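Local coordinates for chalcone-flavanone isomerase family protein (Arabidopsis thaliana, PDB 4DOO) that binds fatty acids in the plastid, preferring saturated ones, through a chalcone-isomerase-like fold, and may take part in alpha-linolenic acid metabolism, at residues Ser4-Glu7 / Phe12-Pro15; Ala16-Ser21 / Lys86-Leu91; Lys74-Asp79 / Asp197-Leu202; Asp124-Ser129 / Gly166-His171. All blocks are in the same frame, centred on the assembly; numbering follows the deposited sequence.

Contact 1. Residues Ser4-Glu7 / Phe12-Pro15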
loop_
_atom_site.group_PDB
_atom_site.type_symbol
_atom_site.label_atom_id
_atom_site.label_comp_id
_atom_site.label_asym_id
_atom_site.label_seq_id
_atom_site.Cartn_x
_atom_site.Cartn_y
_atom_site.Cartn_z
ATOM N N SER A 4 18.826 4.580 0.058
ATOM C CA SER A 4 17.841 3.661 -0.495
ATOM C C SER A 4 17.848 2.311 0.200
ATOM O O SER A 4 18.862 1.883 0.752
ATOM C CB SER A 4 18.102 3.456 -1.987
ATOM O OG SER A 4 18.020 4.682 -2.687
ATOM N N VAL A 5 16.700 1.644 0.166
ATOM C CA VAL A 5 16.545 0.331 0.767
ATOM C C VAL A 5 16.315 -0.664 -0.363
ATOM O O VAL A 5 15.436 -0.478 -1.203
ATOM C CB VAL A 5 15.344 0.293 1.732
ATOM C CG1 VAL A 5 15.183 -1.100 2.310
ATOM C CG2 VAL A 5 15.548 1.312 2.849
ATOM N N VAL A 6 17.115 -1.721 -0.384
ATOM C CA VAL A 6 16.997 -2.724 -1.428
ATOM C C VAL A 6 16.215 -3.942 -0.975
ATOM O O VAL A 6 16.452 -4.473 0.109
ATOM C CB VAL A 6 18.386 -3.200 -1.897
ATOM C CG1 VAL A 6 18.237 -4.271 -2.971
ATOM C CG2 VAL A 6 19.186 -2.026 -2.422
ATOM N N GLU A 7 15.271 -4.376 -1.800
ATOM C CA GLU A 7 14.508 -5.570 -1.483
ATOM C C GLU A 7 15.465 -6.662 -1.958
ATOM O O GLU A 7 15.705 -6.811 -3.156
ATOM C CB GLU A 7 13.201 -5.593 -2.276
ATOM C CG GLU A 7 12.225 -6.669 -1.853
ATOM C CD GLU A 7 12.745 -8.066 -2.110
ATOM O OE1 GLU A 7 13.013 -8.794 -1.131
ATOM O OE2 GLU A 7 12.887 -8.434 -3.296
ATOM N N PHE A 12 15.397 -4.853 -6.219
ATOM C CA PHE A 12 14.805 -3.541 -6.482
ATOM C C PHE A 12 15.040 -2.569 -5.330
ATOM O O PHE A 12 14.983 -2.948 -4.160
ATOM C CB PHE A 12 13.306 -3.676 -6.771
ATOM C CG PHE A 12 13.002 -4.355 -8.083
ATOM C CD1 PHE A 12 11.791 -4.139 -8.725
ATOM C CD2 PHE A 12 13.933 -5.199 -8.683
ATOM C CE1 PHE A 12 11.508 -4.748 -9.947
ATOM C CE2 PHE A 12 13.659 -5.814 -9.905
ATOM C CZ PHE A 12 12.444 -5.586 -10.537
ATOM N N SER A 13 15.301 -1.314 -5.676
ATOM C CA SER A 13 15.588 -0.284 -4.686
ATOM C C SER A 13 14.449 0.705 -4.459
ATOM O O SER A 13 13.738 1.083 -5.393
ATOM C CB SER A 13 16.850 0.476 -5.105
ATOM O OG SER A 13 17.163 1.503 -4.185
ATOM N N PHE A 14 14.288 1.111 -3.204
ATOM C CA PHE A 14 13.263 2.072 -2.801
ATOM C C PHE A 14 13.917 3.188 -1.992
ATOM O O PHE A 14 14.691 2.924 -1.074
ATOM C CB PHE A 14 12.204 1.402 -1.923
ATOM C CG PHE A 14 11.357 0.401 -2.645
ATOM C CD1 PHE A 14 10.134 0.771 -3.193
ATOM C CD2 PHE A 14 11.782 -0.920 -2.780
ATOM C CE1 PHE A 14 9.344 -0.161 -3.863
ATOM C CE2 PHE A 14 10.999 -1.853 -3.448
ATOM C CZ PHE A 14 9.779 -1.473 -3.989
ATOM N N PRO A 15 13.608 4.451 -2.317
ATOM C CA PRO A 15 14.205 5.558 -1.564
ATOM C C PRO A 15 13.725 5.544 -0.113
ATOM O O PRO A 15 12.583 5.182 0.170
ATOM C CB PRO A 15 13.734 6.791 -2.331
ATOM C CG PRO A 15 12.410 6.355 -2.903
ATOM C CD PRO A 15 12.714 4.948 -3.378
HETATM O O HOH W 1 15.988 3.695 -4.510
#
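Val5 N donates a short, nearly straight hydrogen bond to Phe14 O, 2.7 Å long with an angle of 173° at the hydrogen. Phe14 N answers to Val5 O at 2.8 Å, a more bent bond, so this antiparallel pair is joined in both directions. Next along, Val6 and Ser13 form a non-hydrogen-bonded pair, their CA atoms 4.3 Å apart, and beyond it Glu7 N reaches Phe12 O at 2.8 Å, almost in line with the carbonyl bond. The strands belong to a beta hairpin at the N-terminus of the chain. On the face of Val6 and Ser13, a water hydrogen-bonds to Ser4 OG at 2.9 Å; its approach to Ser13 OG is doubtfully short. On the face of Val5 and Phe14, the Phe14 ring stands with its edge toward Val5 O and Glu7 CB. The Glu7 chain, extended from its backbone N (chi1 -170°), bends at chi2 (-65°), and its carboxylate accepts hydrogen bonds from Lys9 N and Thr10 N in the hairpin turn. Strand 5-6 is outermost in the chain's antiparallel sheet; Phe14 packs against Leu24 of strand 22-33, Ala44 and Tyr48 of strand 39-50, and Arg90 of strand 87-93.

Contact 2. Residues Ala16-Ser21 / Lys86-Leu91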
loop_
_atom_site.group_PDB
_atom_site.type_symbol
_atom_site.label_atom_id
_atom_site.label_comp_id
_atom_site.label_asym_id
_atom_site.label_seq_id
_atom_site.Cartn_x
_atom_site.Cartn_y
_atom_site.Cartn_z
ATOM N N ALA A 16 14.609 5.931 0.799
ATOM C CA ALA A 16 14.293 5.956 2.226
ATOM C C ALA A 16 13.158 6.930 2.539
ATOM O O ALA A 16 12.511 6.833 3.585
ATOM C CB ALA A 16 15.540 6.328 3.024
ATOM N N SER A 17 12.924 7.872 1.633
ATOM C CA SER A 17 11.862 8.842 1.823
ATOM C C SER A 17 11.494 9.469 0.497
ATOM O O SER A 17 12.254 9.388 -0.471
ATOM C CB SER A 17 12.297 9.935 2.805
ATOM O OG SER A 17 13.375 10.698 2.286
ATOM N N ILE A 18 10.316 10.080 0.455
ATOM C CA ILE A 18 9.828 10.751 -0.743
ATOM C C ILE A 18 9.365 12.149 -0.343
ATOM O O ILE A 18 8.397 12.299 0.401
ATOM C CB ILE A 18 8.642 9.986 -1.377
ATOM C CG1 ILE A 18 9.097 8.593 -1.818
ATOM C CG2 ILE A 18 8.095 10.763 -2.570
ATOM C CD1 ILE A 18 7.995 7.748 -2.416
ATOM N N GLY A 19 10.072 13.165 -0.825
ATOM C CA GLY A 19 9.708 14.536 -0.508
ATOM C C GLY A 19 10.121 14.987 0.881
ATOM O O GLY A 19 9.602 15.983 1.395
ATOM N N ASP A 20 11.046 14.255 1.492
ATOM C CA ASP A 20 11.547 14.573 2.829
ATOM C C ASP A 20 10.536 14.385 3.958
ATOM O O ASP A 20 10.908 14.389 5.131
ATOM C CB ASP A 20 12.063 16.013 2.878
ATOM C CG ASP A 20 13.147 16.278 1.856
ATOM O OD1 ASP A 20 14.161 15.547 1.862
ATOM O OD2 ASP A 20 12.983 17.220 1.050
ATOM N N SER A 21 9.264 14.217 3.613
ATOM C CA SER A 21 8.225 14.061 4.626
ATOM C C SER A 21 7.596 12.668 4.684
ATOM O O SER A 21 7.015 12.281 5.700
ATOM C CB SER A 21 7.133 15.110 4.397
ATOM O OG SER A 21 6.703 15.107 3.045
ATOM N N LYS A 86 -1.285 10.704 5.282
ATOM C CA LYS A 86 -0.855 10.633 3.893
ATOM C C LYS A 86 0.113 9.467 3.760
ATOM O O LYS A 86 1.052 9.333 4.545
ATOM C CB LYS A 86 -0.166 11.934 3.477
ATOM C CG LYS A 86 -1.127 13.112 3.350
ATOM C CD LYS A 86 -0.427 14.376 2.860
ATOM C CE LYS A 86 0.592 14.896 3.858
ATOM N NZ LYS A 86 -0.044 15.250 5.162
ATOM N N MET A 87 -0.127 8.622 2.768
ATOM C CA MET A 87 0.725 7.472 2.543
ATOM C C MET A 87 0.950 7.227 1.063
ATOM O O MET A 87 0.197 7.710 0.209
ATOM C CB MET A 87 0.094 6.217 3.142
ATOM C CG MET A 87 -0.226 6.293 4.621
ATOM S SD MET A 87 -0.807 4.690 5.191
ATOM C CE MET A 87 -0.716 4.903 6.979
ATOM N N THR A 88 1.991 6.460 0.770
ATOM C CA THR A 88 2.307 6.100 -0.603
ATOM C C THR A 88 2.682 4.628 -0.639
ATOM O O THR A 88 3.395 4.139 0.242
ATOM C CB THR A 88 3.508 6.904 -1.166
ATOM O OG1 THR A 88 3.155 8.284 -1.283
ATOM C CG2 THR A 88 3.899 6.381 -2.553
ATOM N N ILE A 89 2.166 3.926 -1.641
ATOM C CA ILE A 89 2.494 2.524 -1.849
ATOM C C ILE A 89 3.166 2.529 -3.217
ATOM O O ILE A 89 2.516 2.796 -4.225
ATOM C CB ILE A 89 1.239 1.615 -1.937
ATOM C CG1 ILE A 89 0.434 1.682 -0.639
ATOM C CG2 ILE A 89 1.666 0.178 -2.227
ATOM C CD1 ILE A 89 1.209 1.244 0.584
ATOM N N ARG A 90 4.469 2.284 -3.252
ATOM C CA ARG A 90 5.176 2.251 -4.526
ATOM C C ARG A 90 5.376 0.811 -4.966
ATOM O O ARG A 90 5.957 0.004 -4.236
ATOM C CB ARG A 90 6.532 2.953 -4.416
ATOM C CG ARG A 90 7.435 2.713 -5.620
ATOM C CD ARG A 90 8.621 3.663 -5.612
ATOM N NE ARG A 90 8.181 5.049 -5.749
ATOM C CZ ARG A 90 9.002 6.090 -5.823
ATOM N NH1 ARG A 90 10.316 5.906 -5.775
ATOM N NH2 ARG A 90 8.506 7.314 -5.945
ATOM N N LEU A 91 4.872 0.491 -6.156
ATOM C CA LEU A 91 4.996 -0.851 -6.708
ATOM C C LEU A 91 6.017 -0.831 -7.832
ATOM O O LEU A 91 6.048 0.109 -8.623
ATOM C CB LEU A 91 3.666 -1.337 -7.301
ATOM C CG LEU A 91 2.403 -1.453 -6.454
ATOM C CD1 LEU A 91 1.857 -0.073 -6.153
ATOM C CD2 LEU A 91 1.369 -2.271 -7.215
#
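Ile18 lays its CD1 methyl over one face of the Arg90 guanidinium, 3.6 Å above the plane and displaced toward the NH2 side. The nearest atoms are Ile18 CD1 and Arg90 NH2, at 3.6 Å, while Arg90 CZ lies 3.9 Å from the same methyl. The two side chains run across one another at a slant, and the meeting is van der Waals packing of a methyl on a flat cation, with no hydrogen bond between the segments. Ile18 extends to this point because CD1 continues the chain in a fully staggered line, chi2 178°. Arg90 sets out with CG opposite the backbone N (chi1 168°) and then bends at chi3, which turns the guanidinium across the path of the isoleucine. Strands 13-18 and 87-93 are not neighbours in the antiparallel sheet of this chalcone-isomerase-like fold: strands 22-33 and 39-50 come between them in its order. The CA atoms of Ile18 and Thr88 still come within 8.8 Å, closer than a flat sheet would allow, consistent with the sheet curling so that the end of strand 13-18 comes over strand 87-93; side chains alone make the contact. Thr88 adds a looser apolar touch, its CG2 4.3 Å from Ile18 CD1, while its hydroxyl hydrogen-bonds to Arg22. Arg90 is anchored through NE by a salt bridge to Asp147, which probably helps fix the plane of the guanidinium, and Ile18 also rests on Tyr48 of strand 39-50.

Contact 3. Residues Lys74-Asp79 / Asp197-Leu202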
loop_
_atom_site.group_PDB
_atom_site.type_symbol
_atom_site.label_atom_id
_atom_site.label_comp_id
_atom_site.label_asym_id
_atom_site.label_seq_id
_atom_site.Cartn_x
_atom_site.Cartn_y
_atom_site.Cartn_z
ATOM N N LYS A 74 -3.424 -3.872 20.192
ATOM C CA LYS A 74 -4.059 -4.521 19.053
ATOM C C LYS A 74 -4.767 -3.521 18.152
ATOM O O LYS A 74 -4.934 -3.759 16.962
ATOM C CB LYS A 74 -5.053 -5.585 19.538
ATOM C CG LYS A 74 -4.377 -6.797 20.163
ATOM C CD LYS A 74 -5.381 -7.887 20.516
ATOM C CE LYS A 74 -4.667 -9.143 20.999
ATOM N NZ LYS A 74 -5.619 -10.240 21.325
ATOM N N SER A 75 -5.167 -2.392 18.721
ATOM C CA SER A 75 -5.869 -1.354 17.971
ATOM C C SER A 75 -4.979 -0.476 17.086
ATOM O O SER A 75 -5.482 0.231 16.212
ATOM C CB SER A 75 -6.614 -0.443 18.947
ATOM O OG SER A 75 -5.687 0.196 19.816
ATOM N N PHE A 76 -3.668 -0.516 17.310
ATOM C CA PHE A 76 -2.740 0.334 16.558
ATOM C C PHE A 76 -2.878 0.257 15.045
ATOM O O PHE A 76 -3.008 1.285 14.380
ATOM C CB PHE A 76 -1.294 0.022 16.965
ATOM C CG PHE A 76 -0.275 0.962 16.370
ATOM C CD1 PHE A 76 -0.423 2.341 16.487
ATOM C CD2 PHE A 76 0.856 0.466 15.728
ATOM C CE1 PHE A 76 0.541 3.213 15.976
ATOM C CE2 PHE A 76 1.825 1.327 15.213
ATOM C CZ PHE A 76 1.669 2.699 15.339
ATOM N N MET A 77 -2.852 -0.957 14.506
ATOM C CA MET A 77 -2.958 -1.143 13.067
ATOM C C MET A 77 -4.205 -0.481 12.477
ATOM O O MET A 77 -4.111 0.272 11.509
ATOM C CB MET A 77 -2.936 -2.639 12.735
ATOM C CG MET A 77 -3.067 -2.954 11.248
ATOM S SD MET A 77 -2.764 -4.695 10.882
ATOM C CE MET A 77 -4.273 -5.445 11.451
ATOM N N ASP A 78 -5.370 -0.742 13.062
ATOM C CA ASP A 78 -6.603 -0.148 12.543
ATOM C C ASP A 78 -6.641 1.366 12.758
ATOM O O ASP A 78 -7.205 2.098 11.942
ATOM C CB ASP A 78 -7.835 -0.779 13.198
ATOM C CG ASP A 78 -9.107 -0.501 12.420
ATOM O OD1 ASP A 78 -9.330 -1.181 11.398
ATOM O OD2 ASP A 78 -9.875 0.400 12.813
ATOM N N ASP A 79 -6.054 1.841 13.851
ATOM C CA ASP A 79 -6.048 3.280 14.109
ATOM C C ASP A 79 -5.240 4.003 13.030
ATOM O O ASP A 79 -5.637 5.078 12.566
ATOM C CB ASP A 79 -5.468 3.602 15.495
ATOM C CG ASP A 79 -6.443 3.305 16.632
ATOM O OD1 ASP A 79 -7.672 3.348 16.408
ATOM O OD2 ASP A 79 -5.977 3.049 17.761
ATOM N N ASP A 197 6.205 -1.760 13.219
ATOM C CA ASP A 197 7.326 -1.530 14.125
ATOM C C ASP A 197 7.894 -0.135 13.891
ATOM O O ASP A 197 8.117 0.617 14.837
ATOM C CB ASP A 197 8.456 -2.549 13.907
ATOM C CG ASP A 197 8.141 -3.931 14.474
ATOM O OD1 ASP A 197 7.235 -4.053 15.323
ATOM O OD2 ASP A 197 8.827 -4.901 14.077
ATOM N N ASN A 198 8.121 0.217 12.626
ATOM C CA ASN A 198 8.692 1.518 12.306
ATOM C C ASN A 198 7.712 2.674 12.459
ATOM O O ASN A 198 8.119 3.798 12.760
ATOM C CB ASN A 198 9.309 1.503 10.896
ATOM C CG ASN A 198 10.484 0.539 10.791
ATOM O OD1 ASN A 198 11.309 0.453 11.707
ATOM N ND2 ASN A 198 10.570 -0.187 9.677
ATOM N N ALA A 199 6.423 2.408 12.259
ATOM C CA ALA A 199 5.418 3.455 12.422
ATOM C C ALA A 199 5.352 3.805 13.907
ATOM O O ALA A 199 5.179 4.966 14.279
ATOM C CB ALA A 199 4.040 2.969 11.933
ATOM N N ALA A 200 5.504 2.788 14.750
ATOM C CA ALA A 200 5.463 2.977 16.197
ATOM C C ALA A 200 6.677 3.772 16.674
ATOM O O ALA A 200 6.594 4.527 17.643
ATOM C CB ALA A 200 5.419 1.623 16.900
ATOM N N SER A 201 7.799 3.604 15.983
ATOM C CA SER A 201 9.037 4.292 16.340
ATOM C C SER A 201 9.129 5.695 15.750
ATOM O O SER A 201 9.761 6.578 16.325
ATOM C CB SER A 201 10.250 3.487 15.855
ATOM O OG SER A 201 10.258 2.177 16.389
ATOM N N LEU A 202 8.497 5.885 14.597
ATOM C CA LEU A 202 8.534 7.152 13.871
ATOM C C LEU A 202 8.215 8.403 14.682
ATOM O O LEU A 202 8.778 9.467 14.430
ATOM C CB LEU A 202 7.606 7.066 12.652
ATOM C CG LEU A 202 7.713 8.165 11.594
ATOM C CD1 LEU A 202 9.158 8.291 11.117
ATOM C CD2 LEU A 202 6.789 7.834 10.433
#
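Phe76 sends the far end of its ring against the backbone and methyls of Ala199 and Ala200. Phe76 CZ lies 3.9 Å from Ala200 N and 4.1 Å from Ala199 C, so the ring meets the peptide link between the alanines with its edge, both of these backbone atoms lying near the ring plane. The methyls complete the first shell: Ala200 CB is 4.0 Å from Phe76 CE2, and Ala199 CB is 4.2 Å from Phe76 CZ. These two methyls lie off the ring plane on opposite sides of it; the packing is buried, has no hydrogen bond, and joins helix 76-82 to helix 189-202, the last helix of the chain, within the helical part of the chalcone-isomerase-like fold. The two small residues allow the ring to approach the helix backbone itself, although the nearest CA atoms, those of Phe76 and Ala200, remain 8.6 Å apart. The ring gets there with CG anti to the backbone N, chi1 -173°, which carries it out from its helix toward the alanines. Replacing Phe76 by an alanine would probably open a gap between the two helices and leave the methyls of Ala199 and Ala200 without this packing partner. Farther out, Ile70 of helix 67-71 touches Phe76, and Leu25 of strand 22-33 packs on Ala199. Asp197, two residues before Ala199, ties the last helix to helix 67-71 through a salt bridge with Arg71.

Contact 4. Residues Asp124-Ser129 / Gly166-His171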
loop_
_atom_site.group_PDB
_atom_site.type_symbol
_atom_site.label_atom_id
_atom_site.label_comp_id
_atom_site.label_asym_id
_atom_site.label_seq_id
_atom_site.Cartn_x
_atom_site.Cartn_y
_atom_site.Cartn_z
ATOM N N ASP A 124 -19.709 -1.920 -7.144
ATOM C CA ASP A 124 -19.316 -2.164 -8.522
ATOM C C ASP A 124 -18.859 -0.878 -9.202
ATOM O O ASP A 124 -17.829 -0.871 -9.870
ATOM C CB ASP A 124 -20.486 -2.775 -9.289
ATOM C CG ASP A 124 -21.004 -4.042 -8.639
ATOM O OD1 ASP A 124 -20.215 -4.997 -8.487
ATOM O OD2 ASP A 124 -22.203 -4.091 -8.292
ATOM N N GLU A 125 -19.620 0.202 -9.036
ATOM C CA GLU A 125 -19.261 1.468 -9.668
ATOM C C GLU A 125 -17.974 2.034 -9.094
ATOM O O GLU A 125 -17.163 2.616 -9.811
ATOM C CB GLU A 125 -20.394 2.495 -9.529
ATOM C CG GLU A 125 -21.710 2.056 -10.167
ATOM C CD GLU A 125 -22.714 3.191 -10.314
ATOM O OE1 GLU A 125 -23.842 2.931 -10.789
ATOM O OE2 GLU A 125 -22.370 4.340 -9.962
ATOM N N LEU A 126 -17.791 1.866 -7.791
ATOM C CA LEU A 126 -16.585 2.349 -7.139
ATOM C C LEU A 126 -15.394 1.592 -7.716
ATOM O O LEU A 126 -14.397 2.196 -8.116
ATOM C CB LEU A 126 -16.671 2.124 -5.625
ATOM C CG LEU A 126 -15.427 2.544 -4.833
ATOM C CD1 LEU A 126 -15.106 4.003 -5.134
ATOM C CD2 LEU A 126 -15.667 2.333 -3.345
ATOM N N LEU A 127 -15.509 0.267 -7.769
ATOM C CA LEU A 127 -14.442 -0.569 -8.311
ATOM C C LEU A 127 -14.181 -0.220 -9.769
ATOM O O LEU A 127 -13.051 -0.306 -10.234
ATOM C CB LEU A 127 -14.800 -2.057 -8.199
ATOM C CG LEU A 127 -13.751 -3.044 -8.739
ATOM C CD1 LEU A 127 -12.434 -2.878 -7.984
ATOM C CD2 LEU A 127 -14.264 -4.472 -8.598
ATOM N N GLN A 128 -15.224 0.177 -10.492
ATOM C CA GLN A 128 -15.056 0.530 -11.896
ATOM C C GLN A 128 -14.317 1.856 -12.050
ATOM O O GLN A 128 -13.571 2.045 -13.009
ATOM C CB GLN A 128 -16.415 0.603 -12.602
ATOM C CG GLN A 128 -16.322 0.896 -14.094
ATOM C CD GLN A 128 -15.369 -0.041 -14.821
ATOM O OE1 GLN A 128 -15.514 -1.265 -14.764
ATOM N NE2 GLN A 128 -14.386 0.532 -15.508
ATOM N N SER A 129 -14.520 2.774 -11.109
ATOM C CA SER A 129 -13.840 4.064 -11.174
ATOM C C SER A 129 -12.340 3.852 -10.984
ATOM O O SER A 129 -11.518 4.619 -11.500
ATOM C CB SER A 129 -14.379 5.018 -10.100
ATOM O OG SER A 129 -14.103 4.549 -8.792
ATOM N N GLY A 166 -4.839 9.825 -12.537
ATOM C CA GLY A 166 -6.171 10.107 -12.034
ATOM C C GLY A 166 -6.313 9.904 -10.544
ATOM O O GLY A 166 -5.399 9.414 -9.881
ATOM N N SER A 167 -7.472 10.283 -10.015
ATOM C CA SER A 167 -7.741 10.148 -8.596
ATOM C C SER A 167 -9.189 9.744 -8.368
ATOM O O SER A 167 -10.045 9.907 -9.242
ATOM C CB SER A 167 -7.487 11.473 -7.869
ATOM O OG SER A 167 -6.198 11.989 -8.145
ATOM N N VAL A 168 -9.446 9.216 -7.178
ATOM C CA VAL A 168 -10.778 8.800 -6.766
ATOM C C VAL A 168 -10.911 9.169 -5.294
ATOM O O VAL A 168 -10.134 8.707 -4.457
ATOM C CB VAL A 168 -10.984 7.269 -6.933
ATOM C CG1 VAL A 168 -12.352 6.863 -6.395
ATOM C CG2 VAL A 168 -10.871 6.881 -8.406
ATOM N N LYS A 169 -11.878 10.027 -4.987
ATOM C CA LYS A 169 -12.103 10.438 -3.611
ATOM C C LYS A 169 -13.037 9.406 -2.995
ATOM O O LYS A 169 -14.218 9.349 -3.331
ATOM C CB LYS A 169 -12.744 11.828 -3.561
ATOM C CG LYS A 169 -12.930 12.354 -2.150
ATOM C CD LYS A 169 -13.604 13.712 -2.138
ATOM C CE LYS A 169 -13.778 14.199 -0.710
ATOM N NZ LYS A 169 -12.472 14.266 0.007
ATOM N N SER A 170 -12.498 8.579 -2.106
ATOM C CA SER A 170 -13.289 7.541 -1.460
ATOM C C SER A 170 -12.558 6.966 -0.258
ATOM O O SER A 170 -11.501 6.353 -0.392
ATOM C CB SER A 170 -13.604 6.420 -2.460
ATOM O OG SER A 170 -14.157 5.279 -1.814
ATOM N N HIS A 171 -13.128 7.180 0.921
ATOM C CA HIS A 171 -12.545 6.669 2.152
ATOM C C HIS A 171 -12.522 5.144 2.055
ATOM O O HIS A 171 -11.556 4.493 2.454
ATOM C CB HIS A 171 -13.400 7.112 3.343
ATOM C CG HIS A 171 -12.785 6.818 4.674
ATOM N ND1 HIS A 171 -12.510 5.537 5.103
ATOM C CD2 HIS A 171 -12.401 7.641 5.678
ATOM C CE1 HIS A 171 -11.982 5.584 6.313
ATOM N NE2 HIS A 171 -11.905 6.849 6.685
#
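Helix 124-131 packs against strand 163-169, the outermost strand at its end of the antiparallel sheet, through Leu126 and Ser129 of the helix and Val168 and Ser170 of the other segment. Leu126 brings both of its methyls to the serine hydroxyl: CD2 lies 3.6 Å from Ser170 OG and CD1 3.7 Å from it. CD1 also touches Val168 CG1, at 4.2 Å. A chi1 of 178° extends Leu126 away from its own backbone N and carries the branched end toward Ser170. Ser170 is the N-cap of helix 171-182, its OG hydrogen-bonded to Leu173 N, so the leucine packs over the very junction where the strand of this chalcone-isomerase-like fold passes into a helix. Val168 points at the helix and brings both methyls against Ser129, CG1 at 3.8 Å from Ser129 OG and CG2 at 3.9 Å from Ser129 O. The Ser129 hydroxyl itself turns back toward Leu126 O of its own helix, at a doubtfully short distance. Trimming Val168 to an alanine is likely to open a gap beside Ser129 and to take from Leu126 CD1 its methyl neighbour on the strand. Farther out, Leu126 also packs on Leu115 of helix 100-118 and Leu172 of helix 171-182.

How the contacts relate
Contacts 1, 2 and 4 reach the same antiparallel sheet, whereas contact 3 joins two helices. Contacts 1 and 2 share strand 13-18 and touch, with Phe14 CE1 3.4 Å from Arg90 O; the centres of the two contacts are about 12 Å apart, and together they tie the N-terminal hairpin to strand 87-93. Contact 4 lies at the other end of the sheet order, its centre about 30 Å from that of contact 1 and across the chain's centre. Along the sequence contact 1 closes first, contacts 2 and 3 interleave, with helix 76-82 leading into strand 87-93, and contact 4 falls between the two segments of contact 3. The chain's final helix thus returns to its earlier helical part after the sheet is complete.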